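Local coordinates for protein methylmalonyl-CoA carboxyltransferase 5S subunit (Propionibacterium freudenreichii subsp. shermanii, PDB 1RQB) that transfers a carboxyl group from the biotin of the 1.3S subunit to pyruvate, forming oxaloacetate, with a cobalt ion bound in each subunit, at residues S74-L79 with P457-V462; D447-T452 with E465-G470. All blocks are in the same frame, centred on the assembly; numbering follows the deposited sequence.

In the fold
The two contacts have their centres 9 Å apart, but only contact 1 joins the barrel region to the C-terminal carboxylase region. It brings the end of helix 71-77, which follows barrel strand 63-68, against segment 457-462, which leads into helix 460-466. Contact 2 pairs two consecutive carboxylase-region helices, 447-455 and 460-466, so the latter serves both contacts. Along the chain the segments alternate: 74-79, 447-452, 457-462, 465-470. The two sites also touch directly, Ile-76 CD1 lying 4.1 Å from Thr-452 CG2. Contact 1 is therefore an interdomain junction, whereas contact 2 is internal to the carboxylase region and reaches the barrel region through outside partners such as Asp-82.

Contact 1: residues S74-L79 with P457-V462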
loop_
_atom_site.group_PDB
_atom_site.type_symbol
_atom_site.label_atom_id
_atom_site.label_comp_id
_atom_site.label_asym_id
_atom_site.label_seq_id
_atom_site.Cartn_x
_atom_site.Cartn_y
_atom_site.Cartn_z
ATOM N N SER A 74 -20.418 -7.320 -16.598
ATOM C CA SER A 74 -19.194 -7.890 -17.180
ATOM C C SER A 74 -19.418 -9.316 -17.685
ATOM O O SER A 74 -18.912 -9.706 -18.736
ATOM C CB SER A 74 -18.064 -7.905 -16.159
ATOM O OG SER A 74 -16.881 -8.407 -16.765
ATOM N N CYS A 75 -20.157 -10.103 -16.917
ATOM C CA CYS A 75 -20.414 -11.497 -17.305
ATOM C C CYS A 75 -21.081 -11.571 -18.680
ATOM O O CYS A 75 -20.624 -12.298 -19.560
ATOM C CB CYS A 75 -21.332 -12.177 -16.282
ATOM S SG CYS A 75 -20.487 -12.794 -14.809
ATOM N N ILE A 76 -22.150 -10.812 -18.885
ATOM C CA ILE A 76 -22.882 -10.932 -20.154
ATOM C C ILE A 76 -22.298 -10.054 -21.262
ATOM O O ILE A 76 -22.498 -10.342 -22.440
ATOM C CB ILE A 76 -24.361 -10.546 -19.990
ATOM C CG1 ILE A 76 -24.465 -9.065 -19.654
ATOM C CG2 ILE A 76 -25.015 -11.397 -18.900
ATOM C CD1 ILE A 76 -25.886 -8.588 -19.513
ATOM N N ARG A 77 -21.559 -9.007 -20.918
ATOM C CA ARG A 77 -21.074 -8.112 -21.976
ATOM C C ARG A 77 -19.692 -8.528 -22.484
ATOM O O ARG A 77 -19.417 -8.409 -23.677
ATOM C CB ARG A 77 -21.034 -6.667 -21.453
ATOM C CG ARG A 77 -20.739 -5.606 -22.511
ATOM C CD ARG A 77 -20.569 -4.212 -21.891
ATOM N NE ARG A 77 -21.731 -3.737 -21.138
ATOM C CZ ARG A 77 -22.768 -3.094 -21.667
ATOM N NH1 ARG A 77 -22.803 -2.843 -22.969
ATOM N NH2 ARG A 77 -23.769 -2.686 -20.892
ATOM N N PHE A 78 -18.830 -9.051 -21.615
ATOM C CA PHE A 78 -17.460 -9.370 -22.045
ATOM C C PHE A 78 -17.088 -10.846 -21.888
ATOM O O PHE A 78 -16.225 -11.338 -22.614
ATOM C CB PHE A 78 -16.441 -8.581 -21.212
ATOM C CG PHE A 78 -16.666 -7.101 -21.203
ATOM C CD1 PHE A 78 -16.789 -6.419 -19.997
ATOM C CD2 PHE A 78 -16.719 -6.382 -22.390
ATOM C CE1 PHE A 78 -16.963 -5.040 -19.970
ATOM C CE2 PHE A 78 -16.891 -5.004 -22.380
ATOM C CZ PHE A 78 -17.014 -4.329 -21.165
ATOM N N LEU A 79 -17.703 -11.567 -20.957
ATOM C CA LEU A 79 -17.251 -12.943 -20.708
ATOM C C LEU A 79 -18.223 -14.005 -21.223
ATOM O O LEU A 79 -17.985 -15.195 -21.018
ATOM C CB LEU A 79 -17.027 -13.135 -19.199
ATOM C CG LEU A 79 -16.160 -12.087 -18.486
ATOM C CD1 LEU A 79 -16.083 -12.424 -17.006
ATOM C CD2 LEU A 79 -14.762 -12.046 -19.092
ATOM N N PRO A 457 -31.133 -4.457 -21.615
ATOM C CA PRO A 457 -31.884 -4.649 -22.867
ATOM C C PRO A 457 -31.057 -4.747 -24.151
ATOM O O PRO A 457 -31.399 -5.509 -25.054
ATOM C CB PRO A 457 -32.802 -3.426 -22.928
ATOM C CG PRO A 457 -32.871 -2.934 -21.526
ATOM C CD PRO A 457 -31.515 -3.198 -20.953
ATOM N N GLN A 458 -29.973 -3.980 -24.221
ATOM C CA GLN A 458 -29.140 -3.905 -25.429
ATOM C C GLN A 458 -28.098 -5.024 -25.495
ATOM O O GLN A 458 -27.577 -5.316 -26.570
ATOM C CB GLN A 458 -28.434 -2.550 -25.478
ATOM C CG GLN A 458 -29.371 -1.361 -25.289
ATOM C CD GLN A 458 -30.505 -1.325 -26.298
ATOM O OE1 GLN A 458 -31.566 -0.762 -26.031
ATOM N NE2 GLN A 458 -30.280 -1.915 -27.470
ATOM N N VAL A 459 -27.781 -5.651 -24.367
ATOM C CA VAL A 459 -26.774 -6.722 -24.368
ATOM C C VAL A 459 -27.449 -8.096 -24.359
ATOM O O VAL A 459 -26.942 -9.052 -24.942
ATOM C CB VAL A 459 -25.855 -6.624 -23.130
ATOM C CG1 VAL A 459 -24.828 -7.762 -23.145
ATOM C CG2 VAL A 459 -25.161 -5.274 -23.108
ATOM N N ALA A 460 -28.599 -8.180 -23.705
ATOM C CA ALA A 460 -29.342 -9.442 -23.571
ATOM C C ALA A 460 -29.492 -10.168 -24.910
ATOM O O ALA A 460 -29.267 -11.375 -24.988
ATOM C CB ALA A 460 -30.715 -9.181 -22.952
ATOM N N PRO A 461 -29.889 -9.462 -25.983
ATOM C CA PRO A 461 -30.038 -10.160 -27.269
ATOM C C PRO A 461 -28.789 -10.911 -27.737
ATOM O O PRO A 461 -28.858 -12.081 -28.111
ATOM C CB PRO A 461 -30.415 -9.034 -28.232
ATOM C CG PRO A 461 -31.199 -8.105 -27.352
ATOM C CD PRO A 461 -30.341 -8.065 -26.095
ATOM N N VAL A 462 -27.652 -10.227 -27.723
ATOM C CA VAL A 462 -26.389 -10.835 -28.166
ATOM C C VAL A 462 -25.985 -11.959 -27.209
ATOM O O VAL A 462 -25.572 -13.037 -27.636
ATOM C CB VAL A 462 -25.260 -9.790 -28.224
ATOM C CG1 VAL A 462 -23.920 -10.475 -28.504
ATOM C CG2 VAL A 462 -25.555 -8.776 -29.315
#
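Val-459 meets helix 71-77 with both of its methyls, each given a different task. CG1 faces the apolar side: it lies 3.7 Å from Ile-76 CG1 and 3.9 Å from Ile-76 CD1, and it also reaches the backbone, at 3.5 Å from Ile-76 O. Ile-76 can offer this branch because CG1 sits between its own backbone N and carbonyl carbon (chi1 66°), with CD1 extended beyond it. This is the close part of the contact, and it is buried on the Ile-76 side, where Thr-452, Phe-456 and Pro-83 also touch that side chain.

The second methyl, CG2, turns to the more exposed flank. It rests over one face of the Arg-77 guanidinium, 3.2 Å above its plane and displaced toward the rim, with 3.4 Å separating Val-459 CG2 from Arg-77 NH1. The two side chains cross at about a right angle, and a bend at chi3 of the arginine (-59°) brings the guanidinium face to CG2. Its charge is paired away from this interface, in a salt bridge from NE to Asp-73.

No hydrogen bond crosses between the segments. Nearly all of the 171 Å² of buried surface comes from these three residues, and the nearest CA atoms, of Arg-77 and Val-459, are 6.3 Å apart. The side chain of Arg-77 is about 9 Å from that of the substrate-binding Ala-70. This is an interdomain contact, in which the carboxylase region packs on short helix 71-77, in the connection between strand 63-68 and helix 83-93 of the TIM barrel.

Contact 2: residues D447-T452 with E465-G470; sequences DEDVLT and EHRAEG
The Arg-467 guanidinium and the Asp-449 carboxylate meet edge to edge, their planes only 6° apart, with the aspartate lying in the guanidinium plane. Among the residues of the two segments nothing covers either guanidinium face, so the whole contact runs through that edge. Another flat group, the His-466 imidazole, has Glu-465 OE2 over one face, offset toward the rim; its ND1 donates to Glu-469 OE1 at 2.7 Å, meeting that oxygen from above the carboxylate plane.

Two nearly straight bonds make up the pairing. Arg-467 NH1 gives to Asp-449 OD1 at 2.8 Å (177°), and Arg-467 NH2 to Asp-449 OD2 at 2.8 Å (170°), each oxygen using its syn lone pair. This is the end-on bidentate salt bridge, here linking helix 447-455 to the C-terminal end region of helix 460-466. CG of Arg-467 points away from its backbone N and the chain turns at chi3; acid and base approach from opposite directions, with Asp-449 CA and Arg-467 CA 11.5 Å apart.

Both groups have further partners that fix their rotation. Asp-449 OD2 also accepts from the backbone N of Asn-444, while Arg-467 NH2 forms a hydrogen bond with Gly-442 O. Arg-467 NH1 makes a second salt bridge with Asp-82, just before helix 83-93, which ties the arginine to the barrel region as well.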
loop_
_atom_site.group_PDB
_atom_site.type_symbol
_atom_site.label_atom_id
_atom_site.label_comp_id
_atom_site.label_asym_id
_atom_site.label_seq_id
_atom_site.Cartn_x
_atom_site.Cartn_y
_atom_site.Cartn_z
ATOM N N ASP A 447 -37.245 -16.599 -15.053
ATOM C CA ASP A 447 -37.363 -15.210 -14.585
ATOM C C ASP A 447 -35.960 -14.595 -14.568
ATOM O O ASP A 447 -35.795 -13.391 -14.756
ATOM C CB ASP A 447 -37.963 -15.150 -13.176
ATOM C CG ASP A 447 -39.428 -15.584 -13.136
ATOM O OD1 ASP A 447 -40.089 -15.605 -14.196
ATOM O OD2 ASP A 447 -39.922 -15.889 -12.036
ATOM N N GLU A 448 -34.947 -15.431 -14.342
ATOM C CA GLU A 448 -33.559 -14.944 -14.336
ATOM C C GLU A 448 -33.225 -14.293 -15.680
ATOM O O GLU A 448 -32.592 -13.239 -15.723
ATOM C CB GLU A 448 -32.564 -16.079 -14.064
ATOM C CG GLU A 448 -32.529 -16.610 -12.634
ATOM C CD GLU A 448 -33.586 -17.664 -12.324
ATOM O OE1 GLU A 448 -33.434 -18.349 -11.287
ATOM O OE2 GLU A 448 -34.559 -17.806 -13.096
ATOM N N ASP A 449 -33.651 -14.919 -16.777
ATOM C CA ASP A 449 -33.387 -14.396 -18.125
ATOM C C ASP A 449 -34.216 -13.134 -18.374
ATOM O O ASP A 449 -33.762 -12.218 -19.059
ATOM C CB ASP A 449 -33.698 -15.463 -19.184
ATOM C CG ASP A 449 -32.440 -16.155 -19.717
ATOM O OD1 ASP A 449 -31.418 -16.227 -18.991
ATOM O OD2 ASP A 449 -32.487 -16.649 -20.866
ATOM N N VAL A 450 -35.438 -13.076 -17.844
ATOM C CA VAL A 450 -36.246 -11.859 -18.015
ATOM C C VAL A 450 -35.548 -10.715 -17.276
ATOM O O VAL A 450 -35.507 -9.581 -17.751
ATOM C CB VAL A 450 -37.690 -12.046 -17.457
ATOM C CG1 VAL A 450 -38.478 -10.742 -17.571
ATOM C CG2 VAL A 450 -38.408 -13.162 -18.233
ATOM N N LEU A 451 -34.977 -11.021 -16.116
ATOM C CA LEU A 451 -34.251 -10.001 -15.344
ATOM C C LEU A 451 -33.042 -9.527 -16.152
ATOM O O LEU A 451 -32.750 -8.333 -16.216
ATOM C CB LEU A 451 -33.803 -10.572 -13.992
ATOM C CG LEU A 451 -34.960 -10.774 -13.018
ATOM C CD1 LEU A 451 -34.553 -11.670 -11.869
ATOM C CD2 LEU A 451 -35.425 -9.409 -12.505
ATOM N N THR A 452 -32.340 -10.459 -16.791
ATOM C CA THR A 452 -31.171 -10.053 -17.583
ATOM C C THR A 452 -31.614 -9.073 -18.671
ATOM O O THR A 452 -30.947 -8.073 -18.934
ATOM C CB THR A 452 -30.468 -11.268 -18.224
ATOM O OG1 THR A 452 -29.903 -12.077 -17.191
ATOM C CG2 THR A 452 -29.342 -10.818 -19.163
ATOM N N GLU A 465 -27.916 -15.228 -27.612
ATOM C CA GLU A 465 -27.592 -15.944 -28.853
ATOM C C GLU A 465 -26.260 -16.693 -28.749
ATOM O O GLU A 465 -26.080 -17.719 -29.404
ATOM C CB GLU A 465 -27.516 -14.966 -30.025
ATOM C CG GLU A 465 -27.372 -15.665 -31.373
ATOM C CD GLU A 465 -26.447 -14.936 -32.330
ATOM O OE1 GLU A 465 -26.574 -13.699 -32.464
ATOM O OE2 GLU A 465 -25.599 -15.608 -32.959
ATOM N N HIS A 466 -25.339 -16.217 -27.912
ATOM C CA HIS A 466 -24.001 -16.824 -27.833
ATOM C C HIS A 466 -23.751 -17.612 -26.545
ATOM O O HIS A 466 -22.750 -18.320 -26.451
ATOM C CB HIS A 466 -22.948 -15.721 -27.932
ATOM C CG HIS A 466 -22.821 -15.127 -29.299
ATOM N ND1 HIS A 466 -22.311 -15.832 -30.369
ATOM C CD2 HIS A 466 -23.116 -13.892 -29.767
ATOM C CE1 HIS A 466 -22.296 -15.054 -31.437
ATOM N NE2 HIS A 466 -22.778 -13.872 -31.098
ATOM N N ARG A 467 -24.631 -17.490 -25.558
ATOM C CA ARG A 467 -24.438 -18.146 -24.255
ATOM C C ARG A 467 -24.072 -19.627 -24.373
ATOM O O ARG A 467 -23.283 -20.130 -23.576
ATOM C CB ARG A 467 -25.692 -17.998 -23.380
ATOM C CG ARG A 467 -25.672 -18.886 -22.121
ATOM C CD ARG A 467 -26.824 -18.546 -21.179
ATOM N NE ARG A 467 -28.120 -18.557 -21.853
ATOM C CZ ARG A 467 -29.219 -18.009 -21.347
ATOM N NH1 ARG A 467 -29.170 -17.416 -20.156
ATOM N NH2 ARG A 467 -30.358 -18.035 -22.036
ATOM N N ALA A 468 -24.648 -20.322 -25.347
ATOM C CA ALA A 468 -24.420 -21.764 -25.531
ATOM C C ALA A 468 -22.949 -22.102 -25.793
ATOM O O ALA A 468 -22.543 -23.250 -25.618
ATOM C CB ALA A 468 -25.293 -22.285 -26.680
ATOM N N GLU A 469 -22.143 -21.130 -26.212
ATOM C CA GLU A 469 -20.721 -21.382 -26.493
ATOM C C GLU A 469 -19.947 -21.586 -25.189
ATOM O O GLU A 469 -18.830 -22.103 -25.192
ATOM C CB GLU A 469 -20.084 -20.199 -27.221
ATOM C CG GLU A 469 -20.715 -19.803 -28.531
ATOM C CD GLU A 469 -20.185 -18.455 -29.020
ATOM O OE1 GLU A 469 -20.647 -17.981 -30.078
ATOM O OE2 GLU A 469 -19.305 -17.871 -28.338
ATOM N N GLY A 470 -20.540 -21.150 -24.082
ATOM C CA GLY A 470 -19.893 -21.287 -22.790
ATOM C C GLY A 470 -19.102 -20.034 -22.461
ATOM O O GLY A 470 -18.763 -19.262 -23.355
#